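Local coordinates for AP endonuclease, family protein 2 (Mycobacterium smegmatis, PDB 5TNV) that binds a magnesium ion in a xylose isomerase-like TIM barrel and may act as an endonuclease, at residues W27-N32 with T294-E300; D67-D73 with L98-S104; I285-L289 with L321-L325. One frame throughout, in Å; residues are numbered along the deposited sequence. Where two conformers were deposited one is given.

Interaction 1 (W27-N32 with T294-E300)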
# COMPACT_ATOMS: atom_id res chain seq x y z
N TRP A 27 21.75 -3.20 -14.85
CA TRP A 27 20.65 -2.75 -15.68
C TRP A 27 20.23 -1.37 -15.21
O TRP A 27 19.86 -1.22 -14.05
CB TRP A 27 19.49 -3.74 -15.59
CG TRP A 27 18.53 -3.65 -16.73
CD1 TRP A 27 17.93 -2.54 -17.24
CD2 TRP A 27 18.07 -4.75 -17.55
NE1 TRP A 27 17.15 -2.85 -18.31
CE2 TRP A 27 17.21 -4.22 -18.52
CE3 TRP A 27 18.33 -6.13 -17.56
CZ2 TRP A 27 16.59 -5.03 -19.46
CZ3 TRP A 27 17.72 -6.93 -18.49
CH2 TRP A 27 16.86 -6.35 -19.44
N PRO A 28 20.25 -0.33 -16.04
CA PRO A 28 19.90 1.00 -15.52
C PRO A 28 18.44 1.10 -15.09
O PRO A 28 17.57 0.76 -15.88
CB PRO A 28 20.27 1.95 -16.68
CG PRO A 28 21.32 1.21 -17.42
CD PRO A 28 20.77 -0.20 -17.42
N ILE A 29 18.26 1.59 -13.87
CA ILE A 29 16.92 1.79 -13.28
C ILE A 29 16.91 3.22 -12.78
O ILE A 29 17.36 3.51 -11.65
CB ILE A 29 16.58 0.77 -12.21
CG1 ILE A 29 16.69 -0.70 -12.71
CG2 ILE A 29 15.21 1.05 -11.66
CD1 ILE A 29 16.84 -1.69 -11.54
N ALA A 30 16.45 4.14 -13.60
CA ALA A 30 16.63 5.56 -13.31
C ALA A 30 15.53 6.17 -12.48
O ALA A 30 14.35 5.84 -12.64
CB ALA A 30 16.67 6.34 -14.62
N ALA A 31 15.90 7.09 -11.58
CA ALA A 31 14.93 7.95 -10.92
C ALA A 31 14.50 9.07 -11.84
O ALA A 31 15.35 9.89 -12.27
CB ALA A 31 15.48 8.55 -9.65
N ASN A 32 13.24 9.19 -12.16
CA ASN A 32 12.73 10.33 -12.93
C ASN A 32 12.73 11.56 -12.05
O ASN A 32 12.20 11.48 -10.95
CB ASN A 32 11.31 9.99 -13.40
CG ASN A 32 10.70 10.95 -14.37
OD1 ASN A 32 10.45 12.09 -13.95
ND2 ASN A 32 10.44 10.58 -15.60
N THR A 294 15.40 -5.16 -23.77
CA THR A 294 16.74 -4.83 -23.25
C THR A 294 16.94 -3.38 -22.88
O THR A 294 18.04 -3.03 -22.45
CB THR A 294 17.83 -5.19 -24.31
OG1 THR A 294 17.60 -4.41 -25.50
CG2 THR A 294 17.81 -6.65 -24.67
N GLY A 295 15.93 -2.53 -22.98
CA GLY A 295 16.11 -1.12 -22.71
C GLY A 295 16.18 -0.76 -21.26
O GLY A 295 15.79 -1.55 -20.39
N PRO A 296 16.63 0.44 -20.93
CA PRO A 296 16.70 0.87 -19.54
C PRO A 296 15.27 1.05 -18.97
O PRO A 296 14.31 1.23 -19.69
CB PRO A 296 17.48 2.18 -19.59
CG PRO A 296 17.33 2.67 -20.95
CD PRO A 296 17.09 1.51 -21.86
N PHE A 297 15.21 1.03 -17.63
CA PHE A 297 14.00 1.37 -16.90
C PHE A 297 14.03 2.79 -16.39
O PHE A 297 15.12 3.33 -16.11
CB PHE A 297 13.81 0.43 -15.68
CG PHE A 297 13.56 -1.02 -16.03
CD1 PHE A 297 12.28 -1.49 -16.21
CD2 PHE A 297 14.60 -1.91 -16.13
CE1 PHE A 297 12.01 -2.82 -16.48
CE2 PHE A 297 14.40 -3.25 -16.42
CZ PHE A 297 13.10 -3.70 -16.60
N CYS A 298 12.87 3.36 -16.18
CA CYS A 298 12.75 4.66 -15.54
C CYS A 298 11.57 4.61 -14.56
O CYS A 298 10.43 4.35 -14.97
CB CYS A 298 12.54 5.76 -16.58
SG CYS A 298 12.42 7.39 -15.88
N CYS A 299 11.89 4.79 -13.29
CA CYS A 299 10.88 4.83 -12.24
C CYS A 299 10.31 6.26 -12.18
O CYS A 299 11.02 7.20 -11.84
CB CYS A 299 11.48 4.44 -10.89
SG CYS A 299 12.07 2.76 -10.83
N GLU A 300 9.04 6.38 -12.49
CA GLU A 300 8.16 7.53 -12.44
C GLU A 300 7.08 7.26 -11.40
O GLU A 300 6.67 6.13 -11.32
CB GLU A 300 7.47 7.89 -13.79
CG GLU A 300 7.22 9.38 -14.02
CD GLU A 300 5.78 9.81 -13.88
OE1 GLU A 300 4.81 9.17 -14.40
OE2 GLU A 300 5.62 10.95 -13.29
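The carbonyl oxygen Gly295 O receives the indole N-H of Trp27, with NE1 2.8 Å from Gly295 O. The oxygen lies in the plane of the indole, whereas the nitrogen stands well above the carbonyl plane, 42° out of it. With CG of Trp27 turned opposite its own backbone N (chi1 -160°), the ring swings across toward the 294-300 segment. There one indole face takes CE2 of Phe297, 3.4 Å from NE1 of Trp27, while CZ2 passes CA of Thr294. The two rings meet obliquely, their planes 47° apart.

From this point the backbones run as a parallel ladder. Phe297 N bonds to Pro28 O, Ala30 N to Phe297 O, Cys299 N to Ala30 O at 2.8 Å, and Asn32 N to Cys299 O. On the sheet face bearing Ile29 and Phe297, CG2 of Ile29 rests 3.7 Å from SG of Cys299, under helix 306-325. On the other face, SG of Cys298 touches CB of Asn32. In the conformer given, Glu300 lies beside Asn32 and its OE1 forms a salt bridge with Lys254.

Strands 29-32 and 297-299 are the first and last parallel strands of the barrel wall. Their chemistry implies a closure carried by backbone bonds, with the indole N-H satisfying one further carbonyl in a buried setting.

Interaction 2 (D67-D73 with L98-S104)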
# COMPACT_ATOMS: atom_id res chain seq x y z
N ASP A 67 21.56 4.59 -8.72
CA ASP A 67 22.76 4.85 -9.51
C ASP A 67 22.49 5.76 -10.71
O ASP A 67 23.42 6.41 -11.18
CB ASP A 67 23.34 3.53 -10.02
CG ASP A 67 23.86 2.63 -8.94
OD1 ASP A 67 24.57 3.08 -8.09
OD2 ASP A 67 23.59 1.43 -9.00
N HIS A 68 21.27 5.76 -11.22
CA HIS A 68 20.92 6.47 -12.42
C HIS A 68 19.72 7.39 -12.19
O HIS A 68 18.83 7.09 -11.36
CB HIS A 68 20.60 5.52 -13.58
CG HIS A 68 21.80 4.80 -14.06
ND1 HIS A 68 22.17 3.57 -13.59
CD2 HIS A 68 22.70 5.21 -15.00
CE1 HIS A 68 23.28 3.20 -14.21
NE2 HIS A 68 23.65 4.16 -15.06
N ILE A 69 19.67 8.47 -12.98
CA ILE A 69 18.55 9.38 -13.06
C ILE A 69 18.16 9.58 -14.51
O ILE A 69 18.95 9.33 -15.45
CB ILE A 69 18.83 10.74 -12.38
CG1 ILE A 69 19.83 11.56 -13.19
CG2 ILE A 69 19.22 10.58 -10.94
CD1 ILE A 69 19.87 13.03 -12.90
N ASP A 70 16.96 10.10 -14.67
CA ASP A 70 16.44 10.66 -15.92
C ASP A 70 16.05 12.08 -15.55
O ASP A 70 15.13 12.28 -14.78
CB ASP A 70 15.30 9.86 -16.48
CG ASP A 70 14.73 10.40 -17.77
OD1 ASP A 70 14.66 11.63 -17.96
OD2 ASP A 70 14.34 9.52 -18.62
N PRO A 71 16.80 13.10 -16.05
CA PRO A 71 16.53 14.47 -15.60
C PRO A 71 15.19 15.01 -16.11
O PRO A 71 14.76 16.06 -15.61
CB PRO A 71 17.69 15.26 -16.22
CG PRO A 71 17.99 14.50 -17.48
CD PRO A 71 17.86 13.05 -17.06
N THR A 72 14.60 14.36 -17.08
CA THR A 72 13.43 14.91 -17.81
C THR A 72 13.82 16.22 -18.45
O THR A 72 15.01 16.52 -18.60
CB THR A 72 12.14 14.94 -16.98
OG1 THR A 72 12.10 16.09 -16.09
CG2 THR A 72 11.93 13.68 -16.19
N ASP A 73 12.83 17.01 -18.87
CA ASP A 73 12.95 18.41 -19.25
C ASP A 73 12.16 19.29 -18.31
O ASP A 73 12.04 20.51 -18.56
CB ASP A 73 12.54 18.67 -20.70
CG ASP A 73 11.11 18.37 -20.98
OD1 ASP A 73 10.42 17.92 -20.07
OD2 ASP A 73 10.65 18.55 -22.14
N LEU A 98 25.91 9.73 -9.31
CA LEU A 98 24.84 9.41 -10.24
C LEU A 98 25.28 9.56 -11.70
O LEU A 98 26.28 10.19 -12.02
CB LEU A 98 23.62 10.31 -9.95
CG LEU A 98 23.00 10.07 -8.56
CD1 LEU A 98 22.04 11.20 -8.20
CD2 LEU A 98 22.25 8.74 -8.51
N ALA A 99 24.47 8.98 -12.57
CA ALA A 99 24.66 9.05 -14.01
C ALA A 99 23.28 9.11 -14.68
O ALA A 99 22.29 8.67 -14.10
CB ALA A 99 25.48 7.86 -14.48
N ILE A 100 23.23 9.64 -15.90
CA ILE A 100 22.01 9.75 -16.67
C ILE A 100 21.93 8.59 -17.68
O ILE A 100 22.80 8.48 -18.55
CB ILE A 100 21.89 11.08 -17.38
CG1 ILE A 100 21.74 12.21 -16.35
CG2 ILE A 100 20.75 11.07 -18.35
CD1 ILE A 100 21.85 13.61 -16.90
N SER A 101 20.87 7.77 -17.58
CA SER A 101 20.65 6.67 -18.51
C SER A 101 19.65 6.98 -19.60
O SER A 101 19.66 6.32 -20.66
CB SER A 101 20.25 5.40 -17.74
OG SER A 101 19.21 5.68 -16.83
N SER A 102 18.76 7.95 -19.39
CA SER A 102 17.72 8.31 -20.35
C SER A 102 17.33 9.77 -20.08
O SER A 102 17.51 10.24 -18.95
CB SER A 102 16.50 7.39 -20.21
OG SER A 102 15.98 7.40 -18.90
N ILE A 103 16.80 10.42 -21.09
CA ILE A 103 16.27 11.78 -20.94
C ILE A 103 14.84 11.78 -21.51
O ILE A 103 14.66 11.59 -22.71
CB ILE A 103 17.13 12.85 -21.63
CG1 ILE A 103 18.57 12.79 -21.17
CG2 ILE A 103 16.48 14.21 -21.43
CD1 ILE A 103 19.52 13.70 -21.93
N SER A 104 13.88 12.05 -20.65
CA SER A 104 12.45 12.02 -21.00
C SER A 104 11.85 13.40 -21.04
O SER A 104 11.63 14.04 -20.02
CB SER A 104 11.66 11.16 -19.99
OG SER A 104 12.09 9.80 -20.04
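Ile69 lays CG1 against CG1 of Ile100 at 3.7 Å, the two side chains slanting across each other, while its CG2 meets CD1 of Leu98 at 4.0 Å. Helix 83-95 covers this apolar face through Leu93. Ile69 N bonds to Ala99 O, and Ser101 N to Ile69 O.

Beyond Ser101 the pairing passes from backbone to side chain. Asp70 has CG opposite its backbone N (chi1 -180°), which carries the carboxylate across to the 98-104 segment. OD1 of Asp70 accepts Ser104 N at 2.8 Å through its syn lone pair and also Thr72 N, the latter closing an Asx turn. OD2 is gripped by two hydroxyls from opposite faces of the carboxylate plane: Ser104 OG and Ser102 OG each lie 2.7 Å from OD2 of Asp70. Four donors thus fix the rotation of this buried group. Ser104 OG also bonds to His252, a magnesium ligand, so Ser104 is a second-shell residue and Asp70, one step further out, helps to position it.

Pro71 packs its CD on CG2 of Ile100 at 3.7 Å. Strand 68-70, helix 83-95 and strand 99-104 form the beta-alpha-beta unit of parallel neighbours from which a TIM barrel is built.

Interaction 3 (I285-L289 with L321-L325)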
# COMPACT_ATOMS: atom_id res chain seq x y z
N ILE A 285 7.54 -8.01 -16.11
CA ILE A 285 8.97 -7.85 -16.37
C ILE A 285 9.53 -9.14 -16.92
O ILE A 285 10.32 -9.13 -17.87
CB ILE A 285 9.73 -7.37 -15.12
CG1 ILE A 285 9.35 -5.93 -14.77
CG2 ILE A 285 11.23 -7.51 -15.29
CD1 ILE A 285 9.76 -5.52 -13.37
N ARG A 286 9.14 -10.31 -16.36
CA ARG A 286 9.66 -11.56 -16.91
C ARG A 286 9.21 -11.75 -18.34
O ARG A 286 10.00 -12.23 -19.18
CB ARG A 286 9.23 -12.75 -16.05
CG ARG A 286 10.14 -12.97 -14.85
CD ARG A 286 9.54 -13.96 -13.88
NE ARG A 286 10.58 -14.41 -12.96
CZ ARG A 286 11.39 -15.44 -13.08
NH1 ARG A 286 12.30 -15.65 -12.13
NH2 ARG A 286 11.37 -16.27 -14.09
N LEU A 287 7.97 -11.41 -18.68
CA LEU A 287 7.47 -11.47 -20.03
C LEU A 287 8.31 -10.59 -20.94
O LEU A 287 8.70 -10.99 -22.04
CB LEU A 287 5.99 -11.04 -20.09
CG LEU A 287 5.39 -11.03 -21.49
CD1 LEU A 287 5.40 -12.42 -22.10
CD2 LEU A 287 3.99 -10.40 -21.41
N ALA A 288 8.58 -9.35 -20.50
CA ALA A 288 9.40 -8.46 -21.29
C ALA A 288 10.73 -9.11 -21.65
O ALA A 288 11.16 -9.09 -22.78
CB ALA A 288 9.60 -7.14 -20.52
N LEU A 289 11.39 -9.68 -20.63
CA LEU A 289 12.66 -10.32 -20.86
C LEU A 289 12.51 -11.43 -21.88
O LEU A 289 13.37 -11.58 -22.77
CB LEU A 289 13.26 -10.84 -19.57
CG LEU A 289 13.62 -9.88 -18.54
CD1 LEU A 289 14.14 -10.56 -17.30
CD2 LEU A 289 14.70 -9.01 -19.08
N LEU A 321 14.63 -8.82 -11.56
CA LEU A 321 15.67 -9.05 -12.57
C LEU A 321 16.68 -10.05 -12.08
O LEU A 321 17.13 -10.93 -12.83
CB LEU A 321 16.40 -7.76 -12.95
CG LEU A 321 15.60 -6.70 -13.70
CD1 LEU A 321 16.44 -5.46 -13.90
CD2 LEU A 321 15.07 -7.21 -15.06
N THR A 322 17.08 -9.93 -10.81
CA THR A 322 18.11 -10.84 -10.27
C THR A 322 17.62 -12.28 -10.39
O THR A 322 18.34 -13.17 -10.87
CB THR A 322 18.46 -10.50 -8.84
OG1 THR A 322 19.05 -9.19 -8.79
CG2 THR A 322 19.42 -11.50 -8.19
N SER A 323 16.40 -12.53 -9.96
CA SER A 323 15.82 -13.87 -10.06
C SER A 323 15.70 -14.34 -11.53
O SER A 323 16.03 -15.47 -11.86
CB SER A 323 14.47 -13.91 -9.36
OG SER A 323 13.86 -15.17 -9.57
N ALA A 324 15.22 -13.47 -12.41
CA ALA A 324 14.93 -13.85 -13.79
C ALA A 324 16.20 -14.10 -14.59
O ALA A 324 16.17 -14.88 -15.55
CB ALA A 324 14.14 -12.75 -14.49
N LEU A 325 17.31 -13.46 -14.21
CA LEU A 325 18.55 -13.54 -14.95
C LEU A 325 19.57 -14.47 -14.34
O LEU A 325 20.60 -14.71 -14.94
CB LEU A 325 19.16 -12.11 -15.10
CG LEU A 325 18.33 -11.11 -15.92
CD1 LEU A 325 19.00 -9.73 -15.84
CD2 LEU A 325 18.16 -11.58 -17.36
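The guanidinium of Arg286, in the conformer given, has CA of Ala324 over one face, 3.6 Å from NH1, and OG of Ser323 at its edge, in the plane. The bond from NH1 of Arg286 to that hydroxyl is weak: the separation from Ser323 OG is 3.0 Å, but the angle at the hydrogen is only 126°. Extended from CG to NE, the arginine chain carries the guanidinium over to Ala324 and Ser323, and CG of Arg286 comes to 4.0 Å from CB of Ala324. Ser323 OG has a stronger partner in Glu63 of the second subunit, so this hydroxyl joins the helix pair to the chain interface.

The rest of the contact is apolar. CD1 of Leu289 reaches CB of Ala324 at 3.6 Å and also touches one methyl each of Leu321 and Leu325. CG2 of Ile285 meets CD2 of Leu321 at 3.9 Å, these two side chains crossing at about a right angle. Ala324, with only a methyl, is met by both Arg286 and Leu289.

The axes of the two segments approach to 10.5 Å at a crossing angle of -43°. Helices 281-290 and 306-325 are successive outer helices of the barrel, joined through strand 297-299; Ile285 reaches inward to strand 251-261.

How the interactions relate
Interactions 1 and 2 share one sheet, in which strands 29-32 and 68-70 are parallel neighbours, their centres 8 Å apart: Ala31 N and O pair with His68 O and Asp70 N, each 2.9 Å apart in a probable hydrogen bond. Interaction 3 lies outside this wall, its centre 14 Å from that of interaction 1; there CH2 of Trp27 meets CD2 of Leu289 at 3.4 Å, and Leu321 packs on both Trp27 and Phe297. It does not touch interaction 2. Magnesium, bound by Glu193, Asp223 and His252, is approached by the wall: the side chain of Glu300 comes to about 4 Å from the ion and that of Ser104 to about 7 Å.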